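Local structure of 3-phosphoshikimate 1-carboxyvinyltransferase (Streptomyces sviceus, 7M0O) at residues V184-T187 / L188-R192. The protein probably transfers the enolpyruvyl group of phosphoenolpyruvate to the 5-hydroxyl of shikimate-3-phosphate, a late step in chorismate biosynthesis. Residues are numbered along the deposited sequence; the frame is centred on the assembly and turned at random.
Sequences VEIT and LAMMR
Val184 O accepts the backbone N-H of Leu188 at 3.0 Å, the first of five successive i to i+4 backbone bonds in this part of helix 182-193. Glu185 reaches two turns on, to Arg192, in an i/i+7 salt bridge: its OE1 lies 2.7 Å from Arg192 NH2, met on the syn side, with carboxylate and guanidinium planes only 11° apart. The N-H...O angle of 142° shows a bent bond. A water joins the second pair, 2.5 Å from Glu185 OE2 and 3.2 Å from Arg192 NH1, closing a ring. Arg192 turns back at chi3 (-74°), laying its guanidinium face over Leu188 O; an alanine here would probably leave the Glu185 carboxylate without its charged mate and free to turn. In this EPSP synthase fold Ile186 and Met190 face helix 8-20, and Val184, Leu188 and Met191 face helix 155-163. Ile186 CG2 meets Met190 SD at 4.0 Å, the two side chains running alongside each other. Thr187 repeats the pattern, CG2 to Met191 SD 4.0 Å, while the OG1 of this buried residue hydrogen-bonds Thr158 OG1 and Arg13 NE, a second-shell contact to Arg13, which is predicted to bind shikimate-3-phosphate and which Thr187 probably helps to position.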
loop_
_atom_site.group_PDB
_atom_site.type_symbol
_atom_site.label_atom_id
_atom_site.label_comp_id
_atom_site.label_asym_id
_atom_site.label_seq_id
_atom_site.Cartn_x
_atom_site.Cartn_y
_atom_site.Cartn_z
ATOM N N VAL A 184 4.719 -9.430 -0.484
ATOM C CA VAL A 184 5.316 -10.312 0.508
ATOM C C VAL A 184 6.692 -9.803 0.938
ATOM O O VAL A 184 7.057 -9.927 2.112
ATOM C CB VAL A 184 5.361 -11.770 -0.003
ATOM C CG1 VAL A 184 4.041 -12.145 -0.664
ATOM C CG2 VAL A 184 6.540 -12.005 -0.935
ATOM N N GLU A 185 7.470 -9.191 0.033
ATOM C CA GLU A 185 8.788 -8.729 0.466
ATOM C C GLU A 185 8.679 -7.582 1.465
ATOM O O GLU A 185 9.521 -7.474 2.364
ATOM C CB GLU A 185 9.648 -8.298 -0.724
ATOM C CG GLU A 185 11.137 -8.089 -0.374
ATOM C CD GLU A 185 11.622 -8.932 0.812
ATOM O OE1 GLU A 185 12.045 -8.346 1.839
ATOM O OE2 GLU A 185 11.617 -10.183 0.705
ATOM N N ILE A 186 7.664 -6.724 1.324
ATOM C CA ILE A 186 7.437 -5.665 2.310
ATOM C C ILE A 186 7.083 -6.263 3.668
ATOM O O ILE A 186 7.568 -5.797 4.711
ATOM C CB ILE A 186 6.347 -4.697 1.815
ATOM C CG1 ILE A 186 6.842 -3.957 0.568
ATOM C CG2 ILE A 186 5.922 -3.701 2.922
ATOM C CD1 ILE A 186 5.749 -3.198 -0.119
ATOM N N THR A 187 6.236 -7.301 3.686
ATOM C CA THR A 187 5.887 -7.924 4.962
ATOM C C THR A 187 7.126 -8.502 5.637
ATOM O O THR A 187 7.327 -8.326 6.845
ATOM C CB THR A 187 4.833 -9.013 4.773
ATOM O OG1 THR A 187 3.636 -8.462 4.212
ATOM C CG2 THR A 187 4.494 -9.667 6.116
ATOM N N LEU A 188 7.994 -9.161 4.865
ATOM C CA LEU A 188 9.170 -9.769 5.475
ATOM C C LEU A 188 10.137 -8.712 5.995
ATOM O O LEU A 188 10.740 -8.889 7.058
ATOM C CB LEU A 188 9.862 -10.699 4.482
ATOM C CG LEU A 188 9.017 -11.869 3.973
ATOM C CD1 LEU A 188 9.873 -12.852 3.192
ATOM C CD2 LEU A 188 8.317 -12.586 5.112
ATOM N N ALA A 189 10.294 -7.601 5.269
ATOM C CA ALA A 189 11.191 -6.551 5.734
ATOM C C ALA A 189 10.676 -5.908 7.020
ATOM O O ALA A 189 11.467 -5.547 7.904
ATOM C CB ALA A 189 11.376 -5.497 4.645
ATOM N N MET A 190 9.358 -5.739 7.136
ATOM C CA MET A 190 8.810 -5.147 8.353
ATOM C C MET A 190 8.980 -6.093 9.537
ATOM O O MET A 190 9.326 -5.663 10.647
ATOM C CB MET A 190 7.343 -4.767 8.139
ATOM C CG MET A 190 7.157 -3.645 7.097
ATOM S SD MET A 190 5.454 -3.096 6.881
ATOM C CE MET A 190 5.136 -2.374 8.502
ATOM N N MET A 191 8.766 -7.393 9.317
ATOM C CA MET A 191 9.021 -8.361 10.376
ATOM C C MET A 191 10.482 -8.314 10.822
ATOM O O MET A 191 10.775 -8.466 12.017
ATOM C CB MET A 191 8.615 -9.762 9.907
ATOM C CG MET A 191 7.089 -9.956 9.703
ATOM S SD MET A 191 6.629 -11.540 8.957
ATOM C CE MET A 191 7.110 -12.669 10.275
ATOM N N ARG A 192 11.412 -8.060 9.885
ATOM C CA ARG A 192 12.826 -7.935 10.250
ATOM C C ARG A 192 13.058 -6.714 11.128
ATOM O O ARG A 192 13.843 -6.772 12.082
ATOM C CB ARG A 192 13.712 -7.872 8.999
ATOM C CG ARG A 192 13.923 -9.208 8.302
ATOM C CD ARG A 192 15.048 -9.152 7.264
ATOM N NE ARG A 192 14.651 -8.424 6.061
ATOM C CZ ARG A 192 14.073 -8.982 5.000
ATOM N NH1 ARG A 192 13.815 -10.285 4.988
ATOM N NH2 ARG A 192 13.748 -8.239 3.949
HETATM O O HOH W 1 13.419 -11.349 2.013
#